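Local coordinates for cell division control protein 45 cdc45 putative (Entamoeba histolytica, PDB 6CC2) that probably serves as a subunit of the replicative CMG helicase (Cdc45-MCM-GINS) that unwinds DNA at replication forks, as Cdc45 does in other eukaryotes, at residues Q452-A457 / L466-A471; T274-S279 / S458-K463; I439-P444 / L448-F453. All coordinates share one frame; numbering follows the deposited sequence.

Contact 1: residues Q452-A457 / L466-A471; sequences QFLAEA and LPFILA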
loop_
_atom_site.group_PDB
_atom_site.type_symbol
_atom_site.label_atom_id
_atom_site.label_comp_id
_atom_site.label_asym_id
_atom_site.label_seq_id
_atom_site.Cartn_x
_atom_site.Cartn_y
_atom_site.Cartn_z
ATOM N N GLN A 452 -3.914 0.526 11.766
ATOM C CA GLN A 452 -4.187 0.919 10.387
ATOM C C GLN A 452 -5.642 0.681 10.032
ATOM O O GLN A 452 -6.289 1.529 9.405
ATOM C CB GLN A 452 -3.280 0.159 9.429
ATOM C CG GLN A 452 -3.563 0.452 7.963
ATOM C CD GLN A 452 -2.485 -0.103 7.043
ATOM O OE1 GLN A 452 -1.446 -0.577 7.500
ATOM N NE2 GLN A 452 -2.733 -0.041 5.744
ATOM N N PHE A 453 -6.176 -0.471 10.423
ATOM C CA PHE A 453 -7.580 -0.752 10.167
ATOM C C PHE A 453 -8.474 0.259 10.874
ATOM O O PHE A 453 -9.448 0.765 10.288
ATOM C CB PHE A 453 -7.939 -2.178 10.587
ATOM C CG PHE A 453 -9.403 -2.456 10.450
ATOM C CD1 PHE A 453 -9.927 -2.821 9.215
ATOM C CD2 PHE A 453 -10.260 -2.264 11.508
ATOM C CE1 PHE A 453 -11.279 -3.032 9.067
ATOM C CE2 PHE A 453 -11.614 -2.478 11.362
ATOM C CZ PHE A 453 -12.120 -2.849 10.138
ATOM N N LEU A 454 -8.227 0.493 12.177
ATOM C CA LEU A 454 -9.082 1.380 12.941
ATOM C C LEU A 454 -8.985 2.805 12.432
ATOM O O LEU A 454 -9.997 3.527 12.441
ATOM C CB LEU A 454 -8.730 1.311 14.432
ATOM C CG LEU A 454 -9.090 0.022 15.122
ATOM C CD1 LEU A 454 -8.433 -0.033 16.519
ATOM C CD2 LEU A 454 -10.603 -0.139 15.284
ATOM N N ALA A 455 -7.811 3.228 11.968
ATOM C CA ALA A 455 -7.683 4.568 11.427
ATOM C C ALA A 455 -8.660 4.767 10.282
ATOM O O ALA A 455 -9.356 5.790 10.204
ATOM C CB ALA A 455 -6.239 4.803 10.957
ATOM N N GLU A 456 -8.728 3.783 9.371
ATOM C CA GLU A 456 -9.660 3.860 8.258
ATOM C C GLU A 456 -11.106 3.671 8.692
ATOM O O GLU A 456 -11.973 4.431 8.276
ATOM C CB GLU A 456 -9.293 2.817 7.195
ATOM C CG GLU A 456 -10.297 2.759 6.082
ATOM C CD GLU A 456 -9.846 1.917 4.897
ATOM O OE1 GLU A 456 -8.745 1.268 4.991
ATOM O OE2 GLU A 456 -10.579 1.890 3.880
ATOM N N ALA A 457 -11.396 2.642 9.489
ATOM C CA ALA A 457 -12.776 2.351 9.862
ATOM C C ALA A 457 -13.418 3.503 10.620
ATOM O O ALA A 457 -14.573 3.854 10.349
ATOM C CB ALA A 457 -12.840 1.082 10.716
ATOM N N LEU A 466 -8.344 11.149 10.398
ATOM C CA LEU A 466 -7.367 11.522 11.402
ATOM C C LEU A 466 -6.333 10.423 11.529
ATOM O O LEU A 466 -6.627 9.250 11.264
ATOM C CB LEU A 466 -8.031 11.740 12.774
ATOM C CG LEU A 466 -8.923 12.960 12.863
ATOM C CD1 LEU A 466 -9.709 12.885 14.146
ATOM C CD2 LEU A 466 -8.078 14.256 12.804
ATOM N N PRO A 467 -5.124 10.764 11.967
ATOM C CA PRO A 467 -4.190 9.730 12.413
ATOM C C PRO A 467 -4.733 9.073 13.669
ATOM O O PRO A 467 -5.642 9.590 14.330
ATOM C CB PRO A 467 -2.888 10.505 12.654
ATOM C CG PRO A 467 -3.310 11.888 12.946
ATOM C CD PRO A 467 -4.611 12.124 12.198
ATOM N N PHE A 468 -4.230 7.876 13.946
ATOM C CA PHE A 468 -4.795 7.010 14.973
ATOM C C PHE A 468 -3.699 6.530 15.920
ATOM O O PHE A 468 -2.650 6.056 15.469
ATOM C CB PHE A 468 -5.500 5.801 14.336
ATOM C CG PHE A 468 -6.475 5.128 15.239
ATOM C CD1 PHE A 468 -6.054 4.192 16.176
ATOM C CD2 PHE A 468 -7.829 5.396 15.138
ATOM C CE1 PHE A 468 -6.964 3.583 17.009
ATOM C CE2 PHE A 468 -8.751 4.778 15.952
ATOM C CZ PHE A 468 -8.319 3.883 16.914
ATOM N N ILE A 469 -3.949 6.647 17.222
ATOM C CA ILE A 469 -3.029 6.182 18.260
ATOM C C ILE A 469 -3.742 5.093 19.045
ATOM O O ILE A 469 -4.839 5.311 19.585
ATOM C CB ILE A 469 -2.562 7.319 19.182
ATOM C CG1 ILE A 469 -1.738 8.318 18.379
ATOM C CG2 ILE A 469 -1.721 6.731 20.337
ATOM C CD1 ILE A 469 -1.407 9.570 19.097
ATOM N N LEU A 470 -3.139 3.904 19.070
ATOM C CA LEU A 470 -3.731 2.716 19.667
ATOM C C LEU A 470 -2.827 2.233 20.786
ATOM O O LEU A 470 -1.619 2.081 20.579
ATOM C CB LEU A 470 -3.880 1.616 18.604
ATOM C CG LEU A 470 -4.330 0.253 19.141
ATOM C CD1 LEU A 470 -5.724 0.285 19.614
ATOM C CD2 LEU A 470 -4.147 -0.792 18.021
ATOM N N ALA A 471 -3.408 2.035 21.962
ATOM C CA ALA A 471 -2.706 1.471 23.119
ATOM C C ALA A 471 -3.285 0.105 23.452
ATOM O O ALA A 471 -4.492 -0.013 23.699
ATOM C CB ALA A 471 -2.839 2.393 24.325
HETATM O O HOH W 1 -8.542 7.764 12.589
#

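Contact 2: residues T274-S279 / S458-K463; sequences TREIAS and SSRRYK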
loop_
_atom_site.group_PDB
_atom_site.type_symbol
_atom_site.label_atom_id
_atom_site.label_comp_id
_atom_site.label_asym_id
_atom_site.label_seq_id
_atom_site.Cartn_x
_atom_site.Cartn_y
_atom_site.Cartn_z
ATOM N N THR A 274 -15.204 -5.491 2.423
ATOM C CA THR A 274 -14.843 -4.380 1.544
ATOM C C THR A 274 -15.191 -3.082 2.284
ATOM O O THR A 274 -16.357 -2.742 2.467
ATOM C CB THR A 274 -15.558 -4.489 0.207
ATOM O OG1 THR A 274 -15.188 -5.741 -0.423
ATOM C CG2 THR A 274 -15.170 -3.339 -0.705
ATOM N N ARG A 275 -14.151 -2.361 2.719
ATOM C CA ARG A 275 -14.316 -1.387 3.773
ATOM C C ARG A 275 -15.229 -0.238 3.384
ATOM O O ARG A 275 -16.054 0.195 4.196
ATOM C CB ARG A 275 -12.944 -0.868 4.216
ATOM C CG ARG A 275 -12.093 -1.991 4.738
ATOM C CD ARG A 275 -10.716 -1.551 5.199
ATOM N NE ARG A 275 -9.910 -2.728 5.496
ATOM C CZ ARG A 275 -8.633 -2.694 5.872
ATOM N NH1 ARG A 275 -8.004 -1.527 6.005
ATOM N NH2 ARG A 275 -7.984 -3.829 6.097
ATOM N N GLU A 276 -15.046 0.318 2.191
ATOM C CA GLU A 276 -15.855 1.480 1.826
ATOM C C GLU A 276 -17.313 1.089 1.656
ATOM O O GLU A 276 -18.211 1.845 2.021
ATOM C CB GLU A 276 -15.334 2.117 0.530
ATOM C CG GLU A 276 -16.219 3.281 0.048
ATOM C CD GLU A 276 -15.648 4.019 -1.155
ATOM O OE1 GLU A 276 -14.415 4.219 -1.210
ATOM O OE2 GLU A 276 -16.437 4.397 -2.047
ATOM N N ILE A 277 -17.553 -0.117 1.139
ATOM C CA ILE A 277 -18.931 -0.564 0.911
ATOM C C ILE A 277 -19.595 -0.917 2.223
ATOM O O ILE A 277 -20.721 -0.501 2.503
ATOM C CB ILE A 277 -18.918 -1.762 -0.067
ATOM C CG1 ILE A 277 -18.125 -1.414 -1.314
ATOM C CG2 ILE A 277 -20.315 -2.187 -0.415
ATOM C CD1 ILE A 277 -18.556 -0.152 -2.024
ATOM N N ALA A 278 -18.891 -1.671 3.077
ATOM C CA ALA A 278 -19.452 -2.004 4.390
ATOM C C ALA A 278 -19.783 -0.755 5.194
ATOM O O ALA A 278 -20.826 -0.686 5.866
ATOM C CB ALA A 278 -18.472 -2.890 5.152
ATOM N N SER A 279 -18.924 0.262 5.123
ATOM C CA SER A 279 -19.182 1.496 5.846
ATOM C C SER A 279 -20.454 2.176 5.345
ATOM O O SER A 279 -21.240 2.682 6.132
ATOM C CB SER A 279 -17.991 2.445 5.714
ATOM O OG SER A 279 -16.838 1.887 6.324
ATOM N N SER A 458 -12.708 4.080 11.582
ATOM C CA SER A 458 -13.265 5.212 12.326
ATOM C C SER A 458 -13.417 6.432 11.428
ATOM O O SER A 458 -14.428 7.136 11.502
ATOM C CB SER A 458 -12.390 5.543 13.543
ATOM O OG SER A 458 -11.072 5.952 13.166
ATOM N N SER A 459 -12.441 6.681 10.539
ATOM C CA SER A 459 -12.552 7.830 9.640
ATOM C C SER A 459 -13.739 7.712 8.717
ATOM O O SER A 459 -14.432 8.706 8.455
ATOM C CB SER A 459 -11.271 7.977 8.814
ATOM O OG SER A 459 -10.177 8.321 9.634
ATOM N N ARG A 460 -13.993 6.505 8.193
ATOM C CA ARG A 460 -15.183 6.325 7.355
ATOM C C ARG A 460 -16.469 6.447 8.161
ATOM O O ARG A 460 -17.467 7.005 7.673
ATOM C CB ARG A 460 -15.096 4.964 6.654
ATOM C CG ARG A 460 -13.943 4.862 5.672
ATOM C CD ARG A 460 -14.043 3.586 4.797
ATOM N NE ARG A 460 -12.926 3.480 3.852
ATOM C CZ ARG A 460 -12.884 4.032 2.668
ATOM N NH1 ARG A 460 -13.932 4.713 2.195
ATOM N NH2 ARG A 460 -11.794 3.870 1.912
ATOM N N ARG A 461 -16.480 5.934 9.381
ATOM C CA ARG A 461 -17.704 5.962 10.188
ATOM C C ARG A 461 -18.121 7.394 10.497
ATOM O O ARG A 461 -19.311 7.725 10.470
ATOM C CB ARG A 461 -17.486 5.172 11.472
ATOM C CG ARG A 461 -18.605 5.369 12.496
ATOM C CD ARG A 461 -18.568 4.255 13.520
ATOM N NE ARG A 461 -18.955 2.994 12.919
ATOM C CZ ARG A 461 -19.168 1.873 13.594
ATOM N NH1 ARG A 461 -19.037 1.864 14.911
ATOM N NH2 ARG A 461 -19.512 0.767 12.950
ATOM N N TYR A 462 -17.147 8.266 10.770
ATOM C CA TYR A 462 -17.438 9.640 11.161
ATOM C C TYR A 462 -17.154 10.656 10.070
ATOM O O TYR A 462 -17.381 11.864 10.287
ATOM C CB TYR A 462 -16.669 9.970 12.439
ATOM C CG TYR A 462 -17.074 9.044 13.559
ATOM C CD1 TYR A 462 -18.377 9.072 14.069
ATOM C CD2 TYR A 462 -16.190 8.137 14.090
ATOM C CE1 TYR A 462 -18.766 8.202 15.067
ATOM C CE2 TYR A 462 -16.567 7.268 15.093
ATOM C CZ TYR A 462 -17.853 7.312 15.586
ATOM O OH TYR A 462 -18.246 6.452 16.589
ATOM N N LYS A 463 -16.755 10.207 8.881
ATOM C CA LYS A 463 -16.494 11.076 7.743
ATOM C C LYS A 463 -15.492 12.165 8.140
ATOM O O LYS A 463 -15.684 13.354 7.890
ATOM C CB LYS A 463 -17.782 11.694 7.189
ATOM C CG LYS A 463 -18.807 10.699 6.720
ATOM C CD LYS A 463 -18.266 9.759 5.675
ATOM C CE LYS A 463 -19.357 8.850 5.115
ATOM N NZ LYS A 463 -20.268 9.576 4.184
#

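Contact 3: residues I439-P444 / L448-F453; sequences IRFKTP and LQLAQF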
loop_
_atom_site.group_PDB
_atom_site.type_symbol
_atom_site.label_atom_id
_atom_site.label_comp_id
_atom_site.label_asym_id
_atom_site.label_seq_id
_atom_site.Cartn_x
_atom_site.Cartn_y
_atom_site.Cartn_z
ATOM N N ILE A 439 -4.277 -9.819 24.457
ATOM C CA ILE A 439 -3.273 -10.856 24.246
ATOM C C ILE A 439 -3.074 -11.086 22.756
ATOM O O ILE A 439 -1.969 -11.410 22.318
ATOM C CB ILE A 439 -3.684 -12.147 24.989
ATOM C CG1 ILE A 439 -2.449 -12.905 25.469
ATOM C CG2 ILE A 439 -4.524 -13.037 24.098
ATOM C CD1 ILE A 439 -1.801 -12.285 26.700
ATOM N N ARG A 440 -4.119 -10.873 21.949
ATOM C CA ARG A 440 -4.031 -11.114 20.512
ATOM C C ARG A 440 -3.344 -9.993 19.736
ATOM O O ARG A 440 -2.826 -10.242 18.641
ATOM C CB ARG A 440 -5.431 -11.316 19.936
ATOM C CG ARG A 440 -6.119 -12.593 20.420
ATOM C CD ARG A 440 -7.591 -12.587 20.031
ATOM N NE ARG A 440 -7.772 -12.193 18.638
ATOM C CZ ARG A 440 -8.937 -11.853 18.099
ATOM N NH1 ARG A 440 -10.040 -11.857 18.835
ATOM N NH2 ARG A 440 -8.995 -11.504 16.819
ATOM N N PHE A 441 -3.324 -8.776 20.266
ATOM C CA PHE A 441 -2.789 -7.639 19.527
ATOM C C PHE A 441 -1.696 -6.884 20.274
ATOM O O PHE A 441 -1.340 -5.776 19.872
ATOM C CB PHE A 441 -3.924 -6.681 19.147
ATOM C CG PHE A 441 -4.782 -7.197 18.049
ATOM C CD1 PHE A 441 -4.431 -6.983 16.717
ATOM C CD2 PHE A 441 -5.932 -7.940 18.331
ATOM C CE1 PHE A 441 -5.210 -7.491 15.688
ATOM C CE2 PHE A 441 -6.714 -8.435 17.300
ATOM C CZ PHE A 441 -6.351 -8.212 15.986
ATOM N N LYS A 442 -1.118 -7.482 21.319
ATOM C CA LYS A 442 -0.092 -6.785 22.087
ATOM C C LYS A 442 1.261 -6.739 21.388
ATOM O O LYS A 442 2.125 -5.961 21.805
ATOM C CB LYS A 442 0.099 -7.468 23.449
ATOM C CG LYS A 442 0.489 -8.944 23.378
ATOM C CD LYS A 442 0.939 -9.454 24.738
ATOM C CE LYS A 442 1.332 -10.921 24.694
ATOM N NZ LYS A 442 1.942 -11.362 25.987
ATOM N N THR A 443 1.482 -7.554 20.372
ATOM C CA THR A 443 2.765 -7.473 19.669
ATOM C C THR A 443 2.742 -6.313 18.682
ATOM O O THR A 443 1.710 -6.043 18.065
ATOM C CB THR A 443 3.067 -8.769 18.918
ATOM O OG1 THR A 443 2.111 -8.934 17.863
ATOM C CG2 THR A 443 3.032 -9.965 19.854
ATOM N N PRO A 444 3.866 -5.615 18.493
ATOM C CA PRO A 444 3.832 -4.447 17.606
ATOM C C PRO A 444 3.340 -4.755 16.192
ATOM O O PRO A 444 2.559 -3.969 15.654
ATOM C CB PRO A 444 5.295 -3.969 17.604
ATOM C CG PRO A 444 5.800 -4.385 18.973
ATOM C CD PRO A 444 5.149 -5.730 19.225
ATOM N N LEU A 448 0.113 -2.792 14.920
ATOM C CA LEU A 448 0.224 -1.874 13.785
ATOM C C LEU A 448 -0.875 -2.152 12.765
ATOM O O LEU A 448 -1.480 -1.223 12.217
ATOM C CB LEU A 448 1.589 -2.007 13.135
ATOM C CG LEU A 448 2.765 -1.295 13.807
ATOM C CD1 LEU A 448 4.100 -1.916 13.399
ATOM C CD2 LEU A 448 2.722 0.188 13.462
ATOM N N GLN A 449 -1.162 -3.433 12.518
ATOM C CA GLN A 449 -2.214 -3.757 11.556
ATOM C C GLN A 449 -3.569 -3.310 12.058
ATOM O O GLN A 449 -4.400 -2.824 11.284
ATOM C CB GLN A 449 -2.219 -5.265 11.275
ATOM C CG GLN A 449 -0.977 -5.746 10.574
ATOM C CD GLN A 449 -1.048 -7.210 10.302
ATOM O OE1 GLN A 449 -1.853 -7.666 9.490
ATOM N NE2 GLN A 449 -0.220 -7.965 10.986
ATOM N N LEU A 450 -3.820 -3.488 13.360
ATOM C CA LEU A 450 -5.098 -3.064 13.920
ATOM C C LEU A 450 -5.228 -1.554 13.906
ATOM O O LEU A 450 -6.292 -1.019 13.582
ATOM C CB LEU A 450 -5.243 -3.632 15.338
ATOM C CG LEU A 450 -6.558 -3.295 16.041
ATOM C CD1 LEU A 450 -7.741 -3.807 15.212
ATOM C CD2 LEU A 450 -6.600 -3.919 17.427
ATOM N N ALA A 451 -4.144 -0.836 14.232
ATOM C CA ALA A 451 -4.197 0.623 14.199
ATOM C C ALA A 451 -4.527 1.128 12.795
ATOM O O ALA A 451 -5.303 2.078 12.643
ATOM C CB ALA A 451 -2.873 1.217 14.662
ATOM N N GLN A 452 -3.914 0.526 11.766
ATOM C CA GLN A 452 -4.187 0.919 10.387
ATOM C C GLN A 452 -5.642 0.681 10.032
ATOM O O GLN A 452 -6.289 1.529 9.405
ATOM C CB GLN A 452 -3.280 0.159 9.429
ATOM C CG GLN A 452 -3.563 0.452 7.963
ATOM C CD GLN A 452 -2.485 -0.103 7.043
ATOM O OE1 GLN A 452 -1.446 -0.577 7.500
ATOM N NE2 GLN A 452 -2.733 -0.041 5.744
ATOM N N PHE A 453 -6.176 -0.471 10.423
ATOM C CA PHE A 453 -7.580 -0.752 10.167
ATOM C C PHE A 453 -8.474 0.259 10.874
ATOM O O PHE A 453 -9.448 0.765 10.288
ATOM C CB PHE A 453 -7.939 -2.178 10.587
ATOM C CG PHE A 453 -9.403 -2.456 10.450
ATOM C CD1 PHE A 453 -9.927 -2.821 9.215
ATOM C CD2 PHE A 453 -10.260 -2.264 11.508
ATOM C CE1 PHE A 453 -11.279 -3.032 9.067
ATOM C CE2 PHE A 453 -11.614 -2.478 11.362
ATOM C CZ PHE A 453 -12.120 -2.849 10.138
#

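Contact 1: residues Q452-A457 / L466-A471
The F468 ring has L454 CB lying over one face, off centre toward the rim, while L470 CB and a water sit at its edge in the ring plane. This is the helix-to-sheet layer of a beta-alpha-beta crossover: helix 444-462 packs on strand 468-474, which runs parallel to its neighbour in the mixed sheet, strand 427-432. L454 CB stands 3.8 Å from the centroid of the F468 ring, a CH-pi contact 20° off the ring normal. With its CG anti to the backbone N (chi1 -161°), F468 turns its ring toward L454, against whose CB it lies, and F468 CB also meets A455 CB at 3.6 Å. The small methyl of A455 lets the two backbones come close, with CA atoms of A455 and F468 only 5.2 Å apart. Farther along the strand, L454 CD1 touches L470 CD1 at 4.1 Å, and L414 and L415 of helix 393-417 also pack on L454. All the residues that touch here are buried. The polar link is the water, which donates to both backbones: its oxygen is 3.2 Å from A455 O and 2.8 Å from L466 O.

Contact 2: residues T274-S279 / S458-K463
Helix 275-279 and helix 458-462 run in roughly the same direction, their axes 37° apart and 10.0 Å at closest approach, wide enough for the long R460 side chain to bridge from one to E276, R275 and S279 on the other. R460 leaves its helix with CG anti to its carbonyl carbon and then stays extended to NE, and this extended chain carries the guanidinium over to the neighbouring helix. At the end chi4 of -86° turns the guanidinium broadside to that chain, and one face settles against E276 CB, which lies 3.4 Å from R460 NH1. The E276 side chain crosses R460 at about a right angle, and its carboxylate plane is turned 30° from the guanidinium. The resulting salt bridge is long, with E276 OE1 3.5 Å from R460 NH1. Nearer its root R460 packs on S279, whose OG is 3.6 Å from R460 CB. That hydroxyl is itself held: S279 OG donates to R275 O at 2.8 Å, and S279 N bonds to the same oxygen from the opposite face of its plane. Beyond the pair, E276 OE2 has K280 as a partner, R460 NE is bridged to E456, and R275 pairs with both E456 and N404. A bound ethanediol, probably from crystallisation, lies about 3 Å from the R460 side chain. R460 is thus shared between two carboxylates, one on its own helix and one opposite, and its charge is probably balanced by both; the long bridge to E276 suggests that flat packing matters here alongside charge pairing.

Contact 3: residues I439-P444 / L448-F453
The link between helix 435-441 and helix 444-462 is short, and across it F441 of helix 435-441 meets L450 in the second turn of the next helix. T443 is the N-cap residue and P444 the first residue of the new helix. Inside that first turn L448 N donates to P444 O at 2.8 Å, a regular helical bond. The helix itself makes L448 CB a neighbour of the same oxygen. The first torsion of L448 (chi1 -80°), which sets CG beside its own backbone N, then brings CG and CD1 alongside that oxygen as well; L448 CG is 3.3 Å from P444 O. P444 and L448 also share outer partners, both packing on V521 of strand 519-525 and on Q514. The apolar closure is made by F441 and L450, which cross at about a right angle. L450 CD2 sits over one face of the F441 ring, displaced toward its rim, in a CH-pi contact at 4.0 Å from the ring centroid. L450 CB adds a second touch, 3.7 Å from F441 CD1. N406 and T410 of helix 393-417 also touch F441. The whole belongs to the crossover between the parallel strands 427-432 and 468-474, which here holds two helices in succession, with F441 and L450 packing across the short link between them.

How the contacts relate
Helix 444-462 runs through all three contacts: contact 3 uses its start, contact 1 its middle and contact 2 its C-terminal end. The centres of contacts 1 and 3 lie about 10 Å apart, those of 1 and 2 about 12 Å, and those of 2 and 3 about 19 Å. L470 of contact 1 touches L450 of contact 3, CD2 to CG at 4.0 Å, extending the apolar layer. Toward contact 2, E456 OE1 makes a salt bridge to R275 NH1 at 3.1 Å, while F453 CD1 packs 3.6 Å from R275 CZ. One side of helix 444-462 thus packs on the sheet in contact 1, while E456, pointing away from strand 468-471, joins the charged surface of contact 2.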